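Local coordinates for protein carbohydrate deacetylase Agd3 (Neosartorya fumigata, PDB 6NWZ) that removes acetyl groups from the exopolysaccharide galactosaminogalactan, as a zinc-bearing carbohydrate esterase that Aspergillus fumigatus requires for biofilm formation, at residues A[271-277]-A[547-553]; A[336-342]-A[396-400]; A[469-475]-A[604-609]; A[494-498]-A[509-514]. All blocks are in the same frame, centred on the assembly; numbering follows the deposited sequence.

Contact 1: A[271-277]-A[547-553]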
# COMPACT_ATOMS: atom_id res chain seq x y z
N PHE A 271 29.63 -10.16 -0.79
CA PHE A 271 29.61 -8.79 -0.29
C PHE A 271 29.01 -8.73 1.10
O PHE A 271 28.04 -9.44 1.40
CB PHE A 271 28.83 -7.85 -1.22
CG PHE A 271 28.80 -6.43 -0.75
CD1 PHE A 271 29.93 -5.64 -0.84
CD2 PHE A 271 27.65 -5.90 -0.18
CE1 PHE A 271 29.91 -4.33 -0.39
CE2 PHE A 271 27.63 -4.60 0.28
CZ PHE A 271 28.76 -3.81 0.18
N ARG A 272 29.61 -7.90 1.95
CA ARG A 272 29.08 -7.55 3.26
C ARG A 272 29.17 -6.04 3.41
O ARG A 272 30.24 -5.46 3.24
CB ARG A 272 29.87 -8.23 4.39
CG ARG A 272 29.33 -7.94 5.79
CD ARG A 272 30.19 -8.61 6.85
NE ARG A 272 29.52 -8.74 8.14
CZ ARG A 272 29.79 -7.99 9.20
NH1 ARG A 272 30.71 -7.05 9.13
NH2 ARG A 272 29.13 -8.19 10.34
N ILE A 273 28.03 -5.41 3.73
CA ILE A 273 27.95 -3.95 3.82
C ILE A 273 29.02 -3.44 4.78
O ILE A 273 29.39 -4.13 5.74
CB ILE A 273 26.53 -3.52 4.26
CG1 ILE A 273 26.22 -2.10 3.77
CG2 ILE A 273 26.35 -3.64 5.77
CD1 ILE A 273 26.05 -2.01 2.26
N THR A 274 29.56 -2.25 4.50
CA THR A 274 30.64 -1.70 5.30
C THR A 274 30.17 -0.45 6.05
O THR A 274 29.05 0.04 5.87
CB THR A 274 31.85 -1.36 4.43
OG1 THR A 274 31.51 -0.30 3.52
CG2 THR A 274 32.28 -2.58 3.63
N VAL A 275 31.06 0.06 6.90
CA VAL A 275 30.77 1.28 7.64
C VAL A 275 30.68 2.48 6.70
O VAL A 275 29.83 3.36 6.87
CB VAL A 275 31.82 1.50 8.75
CG1 VAL A 275 31.74 2.91 9.30
CG2 VAL A 275 31.64 0.47 9.86
N GLU A 276 31.55 2.52 5.69
CA GLU A 276 31.49 3.62 4.72
C GLU A 276 30.18 3.58 3.94
O GLU A 276 29.55 4.62 3.71
CB GLU A 276 32.68 3.55 3.76
CG GLU A 276 34.05 3.70 4.43
CD GLU A 276 34.54 2.41 5.09
OE1 GLU A 276 33.95 1.34 4.84
OE2 GLU A 276 35.52 2.48 5.86
N ASP A 277 29.75 2.38 3.54
CA ASP A 277 28.45 2.22 2.90
C ASP A 277 27.33 2.79 3.76
O ASP A 277 26.50 3.58 3.28
CB ASP A 277 28.18 0.73 2.62
CG ASP A 277 28.95 0.21 1.42
OD1 ASP A 277 29.05 0.93 0.41
OD2 ASP A 277 29.44 -0.94 1.49
N GLN A 547 20.71 -6.54 2.46
CA GLN A 547 21.85 -5.72 2.86
C GLN A 547 22.78 -5.43 1.68
O GLN A 547 23.35 -4.34 1.60
CB GLN A 547 22.62 -6.40 4.00
CG GLN A 547 23.22 -7.75 3.65
CD GLN A 547 24.64 -7.66 3.10
OE1 GLN A 547 25.35 -6.68 3.35
NE2 GLN A 547 25.05 -8.67 2.34
N ALA A 548 22.92 -6.39 0.76
CA ALA A 548 23.79 -6.17 -0.39
C ALA A 548 23.30 -5.03 -1.27
O ALA A 548 24.10 -4.46 -2.02
CB ALA A 548 23.90 -7.46 -1.21
N ASN A 549 22.01 -4.67 -1.19
CA ASN A 549 21.46 -3.61 -2.03
C ASN A 549 21.90 -2.22 -1.60
O ASN A 549 21.67 -1.26 -2.35
CB ASN A 549 19.93 -3.66 -2.04
CG ASN A 549 19.39 -5.03 -2.43
OD1 ASN A 549 18.30 -5.41 -2.01
ND2 ASN A 549 20.15 -5.77 -3.23
N LEU A 550 22.51 -2.07 -0.42
CA LEU A 550 22.90 -0.76 0.08
C LEU A 550 24.31 -0.36 -0.34
O LEU A 550 24.79 0.69 0.09
CB LEU A 550 22.79 -0.73 1.61
CG LEU A 550 21.47 -1.13 2.27
CD1 LEU A 550 21.47 -0.76 3.74
CD2 LEU A 550 20.28 -0.50 1.57
N ARG A 551 24.97 -1.17 -1.16
CA ARG A 551 26.34 -0.88 -1.56
C ARG A 551 26.39 0.43 -2.34
O ARG A 551 25.78 0.55 -3.40
CB ARG A 551 26.91 -2.01 -2.40
CG ARG A 551 28.41 -1.89 -2.62
CD ARG A 551 28.87 -2.64 -3.86
NE ARG A 551 30.32 -2.69 -3.94
CZ ARG A 551 31.03 -3.81 -3.91
NH1 ARG A 551 30.43 -4.99 -3.82
NH2 ARG A 551 32.35 -3.76 -3.99
N ASN A 552 27.12 1.41 -1.81
CA ASN A 552 27.22 2.73 -2.43
C ASN A 552 28.60 3.37 -2.30
O ASN A 552 28.99 4.12 -3.20
CB ASN A 552 26.17 3.68 -1.83
CG ASN A 552 26.48 4.06 -0.39
OD1 ASN A 552 27.13 5.08 -0.13
ND2 ASN A 552 26.01 3.25 0.55
N ALA A 553 29.35 3.10 -1.23
CA ALA A 553 30.58 3.85 -0.97
C ALA A 553 31.60 3.70 -2.09
O ALA A 553 32.39 4.62 -2.32
CB ALA A 553 31.19 3.41 0.36
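A single carboxylate oxygen receives two successive backbone amides here: Asp277 OD1 lies 2.7 Å from Ala553 N, which meets it nearly along its C-O axis, and 3.0 Å from Asn552 N, which comes from above the carboxylate plane. Asn552 replies through its side chain, ND2 donating almost straight to Asp277 O at 2.8 Å. The same nitrogen also donates to Leu550 O, and these two bonds, both close to the amide plane, fix the rotation of the group. Gln547 grips the backbone on either side of Arg272: NE2 donates to Phe271 O (3.2 Å), while OE1 accepts from Ile273 N (3.0 Å) within its carbonyl plane. The Gln547 side chain also touches Asp256, a zinc ligand on strand 252-257. The extended Arg551 runs over one face of the Phe271 ring, CG being 3.4 Å from Phe271 CZ, and its guanidinium is tilted only 26° from the ring plane; Asp501 and Asp554 pair with the charge. Ile273 CD1 rests on Leu550 CB at 3.6 Å. Thr274 OG1 accepts from Asp277 N and Asp277 OD2 from Thr274 N, the reciprocal pair that defines a capping box, here at the start of helix 275-289.

Contact 2: A[336-342]-A[396-400]. With NAG (2-acetamido-2-deoxy-beta-D-glucopyranose), chain B.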
# COMPACT_ATOMS: atom_id res chain seq x y z
N THR A 336 13.46 -27.17 1.16
CA THR A 336 12.20 -27.87 0.96
C THR A 336 11.42 -27.20 -0.17
O THR A 336 11.70 -26.05 -0.53
CB THR A 336 11.38 -27.87 2.24
OG1 THR A 336 10.86 -26.55 2.47
CG2 THR A 336 12.25 -28.27 3.43
N PRO A 337 10.44 -27.89 -0.74
CA PRO A 337 9.53 -27.22 -1.68
C PRO A 337 8.88 -26.02 -1.02
O PRO A 337 8.67 -25.99 0.19
CB PRO A 337 8.50 -28.30 -2.02
CG PRO A 337 9.22 -29.58 -1.80
CD PRO A 337 10.16 -29.34 -0.65
N LEU A 338 8.59 -25.00 -1.83
CA LEU A 338 7.88 -23.84 -1.31
C LEU A 338 6.54 -24.28 -0.72
O LEU A 338 5.93 -25.25 -1.16
CB LEU A 338 7.68 -22.81 -2.42
CG LEU A 338 7.65 -21.33 -2.02
CD1 LEU A 338 9.03 -20.84 -1.64
CD2 LEU A 338 7.09 -20.47 -3.14
N GLU A 339 6.10 -23.55 0.31
CA GLU A 339 4.84 -23.84 1.00
C GLU A 339 4.84 -25.22 1.66
O GLU A 339 3.78 -25.81 1.87
CB GLU A 339 3.63 -23.71 0.07
CG GLU A 339 3.70 -22.61 -0.98
CD GLU A 339 3.70 -21.22 -0.39
OE1 GLU A 339 4.13 -20.28 -1.11
OE2 GLU A 339 3.29 -21.06 0.77
N PHE A 340 6.01 -25.76 1.99
CA PHE A 340 6.08 -27.08 2.60
C PHE A 340 5.61 -27.01 4.05
O PHE A 340 6.18 -26.28 4.87
CB PHE A 340 7.51 -27.62 2.53
CG PHE A 340 7.77 -28.78 3.45
CD1 PHE A 340 7.29 -30.04 3.15
CD2 PHE A 340 8.50 -28.60 4.62
CE1 PHE A 340 7.53 -31.11 4.00
CE2 PHE A 340 8.74 -29.67 5.47
CZ PHE A 340 8.26 -30.92 5.16
N LYS A 341 4.57 -27.77 4.37
CA LYS A 341 4.04 -27.87 5.73
C LYS A 341 4.73 -29.03 6.44
O LYS A 341 4.52 -30.19 6.07
CB LYS A 341 2.53 -28.05 5.71
CG LYS A 341 1.91 -28.34 7.06
CD LYS A 341 0.39 -28.34 6.97
CE LYS A 341 -0.25 -29.02 8.18
NZ LYS A 341 0.18 -28.40 9.46
N LYS A 342 5.53 -28.72 7.45
CA LYS A 342 6.25 -29.77 8.16
C LYS A 342 5.31 -30.51 9.09
O LYS A 342 4.56 -29.87 9.85
CB LYS A 342 7.41 -29.19 8.96
CG LYS A 342 8.39 -30.25 9.44
CD LYS A 342 9.15 -29.81 10.68
CE LYS A 342 8.28 -29.91 11.92
NZ LYS A 342 9.07 -29.76 13.17
N ASN A 396 11.53 -24.13 7.31
CA ASN A 396 10.45 -24.90 6.71
C ASN A 396 10.39 -26.32 7.25
O ASN A 396 9.30 -26.89 7.35
CB ASN A 396 10.61 -24.93 5.19
CG ASN A 396 10.08 -23.68 4.52
OD1 ASN A 396 9.65 -22.74 5.19
ND2 ASN A 396 10.10 -23.66 3.19
N ASN A 397 11.54 -26.89 7.60
CA ASN A 397 11.63 -28.27 8.09
C ASN A 397 12.43 -28.34 9.39
O ASN A 397 12.85 -29.43 9.79
CB ASN A 397 12.26 -29.17 7.02
CG ASN A 397 12.00 -30.65 7.25
OD1 ASN A 397 11.14 -31.04 8.04
ND2 ASN A 397 12.75 -31.49 6.55
N ALA A 398 12.64 -27.20 10.05
CA ALA A 398 13.44 -27.16 11.27
C ALA A 398 12.61 -27.63 12.46
O ALA A 398 11.39 -27.77 12.40
CB ALA A 398 13.97 -25.75 11.51
N THR A 399 13.31 -27.87 13.57
CA THR A 399 12.69 -28.33 14.80
C THR A 399 12.30 -27.15 15.68
O THR A 399 12.73 -26.01 15.48
CB THR A 399 13.63 -29.25 15.56
OG1 THR A 399 14.85 -28.54 15.84
CG2 THR A 399 13.95 -30.48 14.75
N TYR A 400 11.48 -27.44 16.70
CA TYR A 400 11.18 -26.43 17.70
C TYR A 400 12.45 -25.96 18.41
O TYR A 400 12.63 -24.76 18.63
CB TYR A 400 10.17 -26.98 18.72
CG TYR A 400 9.83 -26.03 19.85
CD1 TYR A 400 10.66 -25.92 20.96
CD2 TYR A 400 8.70 -25.24 19.81
CE1 TYR A 400 10.36 -25.06 21.99
CE2 TYR A 400 8.39 -24.37 20.84
CZ TYR A 400 9.23 -24.29 21.93
OH TYR A 400 8.95 -23.43 22.97
C1 NAG B . 12.65 -32.92 6.63
C2 NAG B . 13.16 -33.53 5.32
C3 NAG B . 13.21 -35.05 5.42
C4 NAG B . 14.01 -35.48 6.65
C5 NAG B . 13.41 -34.84 7.89
C6 NAG B . 14.16 -35.15 9.16
C7 NAG B . 12.62 -32.06 3.43
C8 NAG B . 11.66 -31.79 2.31
N2 NAG B . 12.34 -33.12 4.20
O3 NAG B . 13.80 -35.58 4.24
O4 NAG B . 13.96 -36.90 6.78
O5 NAG B . 13.42 -33.41 7.74
O6 NAG B . 15.56 -34.93 9.00
O7 NAG B . 13.61 -31.37 3.62
O HOH W 1 7.96 -22.34 1.58
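Thr336 and Asn396 meet through a bond from Asn396 ND2 to Thr336 OG1 (3.1 Å), made close to the plane of the asparagine amide. The threonine rotamer sets up both of its contacts: with OG1 held between the backbone N and the carbonyl carbon (chi1 73°), the hydroxyl can accept from Asn396 and donate to Pro337 O, while CG2 is swung against Asn397 CB at 3.7 Å. Asn396 ND2 also donates to a water that accepts from Glu339 N, and its OD1 is taken by Gly437 N, which leaves the amide little freedom to flip. Pro337 to Phe340 form a type II beta turn, and Asn397-Ala398-Thr399 is an N-glycosylation sequon whose asparagine bears an N-acetylglucosamine; just before the turn, Thr336 CG2 lies 3.4 Å from the acetyl oxygen O7 of the sugar. The Phe340 ring presents its edge to Asn396 O, 3.3 Å from CD2, and its plane stands at 78° to the Asn397 amide. The Lys342 chain crosses the Asn397 side chain at about a right angle at its oxygen end, CG lying 3.2 Å from Asn397 OD1. It then bends at chi3 (77°), bringing NZ to Ala398 O at 3.2 Å, although the principal partner of the ammonium is Asp442. Thr399 OG1 caps helix 400-417 and is also bonded to Asp349.

Contact 3: A[469-475]-A[604-609]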
# COMPACT_ATOMS: atom_id res chain seq x y z
N ASN A 469 -9.92 -9.80 1.87
CA ASN A 469 -9.76 -8.36 1.72
C ASN A 469 -8.27 -8.05 1.69
O ASN A 469 -7.54 -8.43 2.60
CB ASN A 469 -10.44 -7.60 2.86
CG ASN A 469 -10.49 -6.09 2.62
OD1 ASN A 469 -9.58 -5.51 2.03
ND2 ASN A 469 -11.56 -5.47 3.08
N ALA A 470 -7.83 -7.36 0.64
CA ALA A 470 -6.41 -7.07 0.48
C ALA A 470 -5.88 -6.20 1.62
O ALA A 470 -4.69 -6.25 1.94
CB ALA A 470 -6.16 -6.40 -0.86
N MET A 471 -6.76 -5.40 2.23
CA MET A 471 -6.36 -4.51 3.31
C MET A 471 -6.14 -5.23 4.63
O MET A 471 -5.79 -4.58 5.62
CB MET A 471 -7.42 -3.41 3.48
CG MET A 471 -7.72 -2.63 2.21
SD MET A 471 -6.38 -1.54 1.67
CE MET A 471 -6.58 -1.63 -0.10
N TRP A 472 -6.33 -6.56 4.67
CA TRP A 472 -6.23 -7.34 5.89
C TRP A 472 -4.98 -8.21 5.88
O TRP A 472 -4.51 -8.64 4.82
CB TRP A 472 -7.45 -8.24 6.09
CG TRP A 472 -8.75 -7.51 6.22
CD1 TRP A 472 -8.93 -6.17 6.37
CD2 TRP A 472 -10.06 -8.09 6.19
NE1 TRP A 472 -10.27 -5.88 6.45
CE2 TRP A 472 -10.98 -7.04 6.34
CE3 TRP A 472 -10.54 -9.40 6.06
CZ2 TRP A 472 -12.36 -7.25 6.36
CZ3 TRP A 472 -11.90 -9.61 6.08
CH2 TRP A 472 -12.79 -8.54 6.23
N PRO A 473 -4.41 -8.49 7.05
CA PRO A 473 -3.34 -9.48 7.13
C PRO A 473 -3.90 -10.89 7.14
O PRO A 473 -5.08 -11.12 7.41
CB PRO A 473 -2.66 -9.15 8.47
CG PRO A 473 -3.79 -8.64 9.31
CD PRO A 473 -4.70 -7.88 8.36
N TYR A 474 -3.03 -11.84 6.81
CA TYR A 474 -3.37 -13.26 6.86
C TYR A 474 -3.11 -13.79 8.26
O TYR A 474 -2.14 -13.40 8.91
CB TYR A 474 -2.56 -14.04 5.82
CG TYR A 474 -2.62 -15.54 5.98
CD1 TYR A 474 -3.66 -16.28 5.44
CD2 TYR A 474 -1.62 -16.23 6.67
CE1 TYR A 474 -3.71 -17.66 5.59
CE2 TYR A 474 -1.67 -17.60 6.82
CZ TYR A 474 -2.72 -18.31 6.28
OH TYR A 474 -2.76 -19.68 6.43
N PHE A 475 -3.99 -14.67 8.73
CA PHE A 475 -3.88 -15.27 10.05
C PHE A 475 -3.64 -16.77 9.90
O PHE A 475 -4.42 -17.46 9.23
CB PHE A 475 -5.12 -15.00 10.89
CG PHE A 475 -5.28 -13.55 11.28
CD1 PHE A 475 -4.52 -13.01 12.31
CD2 PHE A 475 -6.18 -12.73 10.61
CE1 PHE A 475 -4.66 -11.68 12.67
CE2 PHE A 475 -6.32 -11.40 10.97
CZ PHE A 475 -5.56 -10.87 12.00
N ARG A 604 -7.26 -2.15 11.32
CA ARG A 604 -8.06 -2.09 10.10
C ARG A 604 -8.95 -3.31 9.98
O ARG A 604 -10.14 -3.20 9.68
CB ARG A 604 -7.15 -1.97 8.88
CG ARG A 604 -7.86 -2.22 7.55
CD ARG A 604 -8.89 -1.14 7.28
NE ARG A 604 -9.91 -1.57 6.32
CZ ARG A 604 -9.98 -1.14 5.06
NH1 ARG A 604 -9.10 -0.26 4.60
NH2 ARG A 604 -10.94 -1.59 4.26
N TYR A 605 -8.38 -4.49 10.22
CA TYR A 605 -9.16 -5.72 10.12
C TYR A 605 -10.28 -5.76 11.15
O TYR A 605 -11.38 -6.23 10.87
CB TYR A 605 -8.24 -6.93 10.27
CG TYR A 605 -8.98 -8.23 10.48
CD1 TYR A 605 -9.50 -8.94 9.40
CD2 TYR A 605 -9.16 -8.75 11.75
CE1 TYR A 605 -10.17 -10.13 9.59
CE2 TYR A 605 -9.83 -9.94 11.95
CZ TYR A 605 -10.34 -10.63 10.87
OH TYR A 605 -11.01 -11.81 11.07
N GLN A 606 -10.02 -5.24 12.36
CA GLN A 606 -10.99 -5.37 13.44
C GLN A 606 -12.16 -4.40 13.26
O GLN A 606 -13.32 -4.81 13.36
CB GLN A 606 -10.31 -5.15 14.79
CG GLN A 606 -9.48 -6.34 15.24
CD GLN A 606 -8.90 -6.15 16.62
OE1 GLN A 606 -8.84 -5.03 17.13
NE2 GLN A 606 -8.47 -7.24 17.24
N ARG A 607 -11.87 -3.12 12.99
CA ARG A 607 -12.95 -2.16 12.81
C ARG A 607 -13.81 -2.46 11.59
O ARG A 607 -14.96 -2.01 11.53
CB ARG A 607 -12.40 -0.74 12.71
CG ARG A 607 -11.56 -0.47 11.48
CD ARG A 607 -11.23 1.01 11.36
NE ARG A 607 -10.30 1.27 10.27
CZ ARG A 607 -8.98 1.29 10.40
NH1 ARG A 607 -8.43 1.07 11.58
NH2 ARG A 607 -8.21 1.53 9.35
N ASP A 608 -13.28 -3.21 10.62
CA ASP A 608 -14.10 -3.62 9.48
C ASP A 608 -15.14 -4.67 9.87
O ASP A 608 -16.09 -4.89 9.11
CB ASP A 608 -13.21 -4.17 8.36
CG ASP A 608 -12.46 -3.07 7.61
OD1 ASP A 608 -12.68 -1.87 7.89
OD2 ASP A 608 -11.63 -3.42 6.74
N GLN A 609 -14.98 -5.31 11.03
CA GLN A 609 -15.96 -6.27 11.52
C GLN A 609 -17.06 -5.63 12.34
O GLN A 609 -18.02 -6.33 12.71
CB GLN A 609 -15.26 -7.35 12.36
CG GLN A 609 -13.98 -7.90 11.76
CD GLN A 609 -14.19 -8.57 10.42
OE1 GLN A 609 -15.25 -9.14 10.15
NE2 GLN A 609 -13.18 -8.50 9.56
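A type I beta turn from Asn469 to Trp472 brings the backbone of Trp472 to the C-terminal part of helix 594-607, with its CA 5.4 Å from Tyr605 CA. The indole receives Tyr605 edge-on in a T-shaped pair, ring planes at 90° and centroids 4.9 Å apart for the six-membered ring, while Tyr605 CA makes a CH-pi contact over the five-membered ring. Tyr605 in turn offers a face to the edge of Phe475, their planes inclined at 57°, and Gln609 NE2, bonded to Tyr605 O, lies over its opposite face. Trp472 NE1 donates within the indole plane to Asp608 OD2, a nearly straight bond of 2.8 Å that arrives on the anti side of the carboxylate. Arg604 NE reaches the same oxygen on the syn side at 2.6 Å as a salt bridge, probably helping to keep Asp608 ionised and turned toward the indole. Met471 CB sits over the Arg604 guanidinium, 3.8 Å from CZ. The aromatic cluster thus joins helix 594-607 to strand 474-475 and the turn that leads into it; this strand pairs antiparallel with strand 487-492. Pro473 packs on both strand 487-492 and Phe601, and Met471 touches helix 34-47, where Asn45 O accepts from Arg604.

Contact 4: A[494-498]-A[509-514]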
# COMPACT_ATOMS: atom_id res chain seq x y z
N THR A 494 10.59 -6.73 -5.03
CA THR A 494 11.01 -5.84 -6.11
C THR A 494 12.04 -6.55 -6.97
O THR A 494 12.58 -7.60 -6.60
CB THR A 494 11.59 -4.53 -5.56
OG1 THR A 494 12.79 -4.82 -4.82
CG2 THR A 494 10.60 -3.86 -4.63
N ARG A 495 12.32 -5.96 -8.13
CA ARG A 495 13.38 -6.43 -9.01
C ARG A 495 14.77 -6.04 -8.53
O ARG A 495 15.76 -6.33 -9.21
CB ARG A 495 13.15 -5.91 -10.43
CG ARG A 495 11.92 -6.52 -11.09
CD ARG A 495 11.43 -5.69 -12.26
NE ARG A 495 10.17 -6.21 -12.79
CZ ARG A 495 8.97 -5.88 -12.32
NH1 ARG A 495 8.86 -5.03 -11.31
NH2 ARG A 495 7.87 -6.41 -12.86
N ILE A 496 14.87 -5.37 -7.38
CA ILE A 496 16.14 -5.19 -6.69
C ILE A 496 16.37 -6.47 -5.88
O ILE A 496 15.87 -6.60 -4.76
CB ILE A 496 16.13 -3.94 -5.79
CG1 ILE A 496 15.65 -2.72 -6.58
CG2 ILE A 496 17.52 -3.69 -5.22
CD1 ILE A 496 16.50 -2.39 -7.79
N TYR A 497 17.11 -7.41 -6.46
CA TYR A 497 17.13 -8.77 -5.95
C TYR A 497 18.05 -8.91 -4.73
O TYR A 497 18.97 -8.12 -4.52
CB TYR A 497 17.55 -9.74 -7.05
CG TYR A 497 16.58 -9.78 -8.21
CD1 TYR A 497 15.31 -10.32 -8.07
CD2 TYR A 497 16.93 -9.25 -9.45
CE1 TYR A 497 14.41 -10.35 -9.12
CE2 TYR A 497 16.04 -9.28 -10.52
CZ TYR A 497 14.78 -9.83 -10.34
OH TYR A 497 13.88 -9.87 -11.39
N TYR A 498 17.79 -9.96 -3.95
CA TYR A 498 18.41 -10.11 -2.64
C TYR A 498 19.92 -10.33 -2.74
O TYR A 498 20.65 -10.03 -1.79
CB TYR A 498 17.78 -11.27 -1.89
CG TYR A 498 18.38 -12.62 -2.22
CD1 TYR A 498 18.05 -13.28 -3.40
CD2 TYR A 498 19.28 -13.24 -1.36
CE1 TYR A 498 18.60 -14.52 -3.71
CE2 TYR A 498 19.84 -14.47 -1.66
CZ TYR A 498 19.49 -15.11 -2.84
OH TYR A 498 20.04 -16.34 -3.14
N GLU A 509 20.06 -10.51 -13.48
CA GLU A 509 19.13 -11.47 -12.90
C GLU A 509 17.70 -11.22 -13.37
O GLU A 509 16.93 -12.17 -13.56
CB GLU A 509 19.21 -11.41 -11.38
CG GLU A 509 18.68 -12.64 -10.68
CD GLU A 509 19.02 -12.66 -9.21
OE1 GLU A 509 19.54 -11.63 -8.71
OE2 GLU A 509 18.79 -13.69 -8.55
N TRP A 510 17.33 -9.95 -13.56
CA TRP A 510 16.02 -9.63 -14.12
C TRP A 510 15.89 -10.16 -15.54
O TRP A 510 14.83 -10.67 -15.93
CB TRP A 510 15.81 -8.11 -14.07
CG TRP A 510 14.55 -7.60 -14.70
CD1 TRP A 510 13.28 -8.03 -14.48
CD2 TRP A 510 14.45 -6.51 -15.62
NE1 TRP A 510 12.39 -7.29 -15.23
CE2 TRP A 510 13.09 -6.34 -15.93
CE3 TRP A 510 15.39 -5.65 -16.22
CZ2 TRP A 510 12.64 -5.37 -16.81
CZ3 TRP A 510 14.94 -4.69 -17.09
CH2 TRP A 510 13.58 -4.55 -17.38
N ILE A 511 16.95 -10.04 -16.33
CA ILE A 511 16.92 -10.56 -17.70
C ILE A 511 16.85 -12.08 -17.70
O ILE A 511 16.09 -12.68 -18.46
CB ILE A 511 18.15 -10.05 -18.48
CG1 ILE A 511 18.02 -8.56 -18.79
CG2 ILE A 511 18.34 -10.85 -19.75
CD1 ILE A 511 19.28 -7.95 -19.36
N ASP A 512 17.64 -12.72 -16.83
CA ASP A 512 17.77 -14.18 -16.87
C ASP A 512 16.53 -14.89 -16.34
O ASP A 512 16.18 -15.96 -16.84
CB ASP A 512 19.00 -14.61 -16.07
CG ASP A 512 20.30 -14.02 -16.60
OD1 ASP A 512 20.26 -13.32 -17.64
OD2 ASP A 512 21.36 -14.25 -15.98
N THR A 513 15.86 -14.32 -15.34
CA THR A 513 14.79 -15.01 -14.64
C THR A 513 13.42 -14.38 -14.86
O THR A 513 12.48 -14.68 -14.11
CB THR A 513 15.11 -15.08 -13.14
OG1 THR A 513 14.88 -13.80 -12.55
CG2 THR A 513 16.56 -15.48 -12.93
N SER A 514 13.28 -13.52 -15.86
CA SER A 514 12.01 -12.84 -16.11
C SER A 514 11.96 -12.43 -17.58
O SER A 514 12.82 -12.80 -18.38
CB SER A 514 11.83 -11.63 -15.19
OG SER A 514 12.07 -11.97 -13.83
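Tyr497 lays its ring against the aliphatic part of Glu509, whose CB is 3.7 Å from Tyr497 CD2 and whose CG stands over one face toward the rim. Glu509 owes this reach to an extended chain, with CG opposite the backbone N (chi1 -160°); its carboxylate passes the near end of the tyrosine, OE1 lying 3.2 Å from Tyr497 CB with the carboxylate inclined at 46° to the ring. The other face of the tyrosine is approached by the carbonyl oxygen of Arg495. At the ring's edge stands Trp510 CB, 3.7 Å from Tyr497 CE2, and the phenol oxygen in turn comes to the edge of the indole, where Tyr497 OH is 3.6 Å from Trp510 CD1. Arg495 approaches the indole differently: its CD sits over a face, 3.5 Å from Trp510 NE1, while the guanidinium stands perpendicular to the indole and so does not stack on it. In helix 503-513, Thr513 N and OG1 both donate to Glu509 O, from opposite faces of its plane. Only ten residues separate the segments, so a short loop after strand 487-492 folds back on the helix that follows it; Cys500 and Cys505, which form a disulfide in this protein, lie in the link. Between the segments there is no hydrogen bond, and Arg495 NE and Trp510 NE1 meet as two donors. Contact therefore rests on aromatic and aliphatic surfaces, while the Arg495 charge is directed to Glu527, near a zinc bound by Asp530 and His534, where it may contribute to the local electrostatics.

All four contacts lie within the deacetylase region, around the mixed sheet that includes strands 252-257, 487-492 and 542-546. Contact 2 and contact 4 both fall within the span between the segments of contact 1, whereas contacts 1 and 3 alternate along the chain, with contact 4 inside both. Contacts 1 and 4, their centres 19 Å apart, touch directly: Asn549 ND2 probably donates to Tyr497 O at 2.9 Å, linking the loops that follow two adjacent parallel strands. Contact 3 is remote, about 37 Å centre to centre from contact 1, and contacts 2 and 3 approach to about 8 Å between nearest atoms. Loops and helix ends, most of them far apart in sequence, thus meet around one sheet, and contacts 1, 2 and 4 lie near zinc ligands.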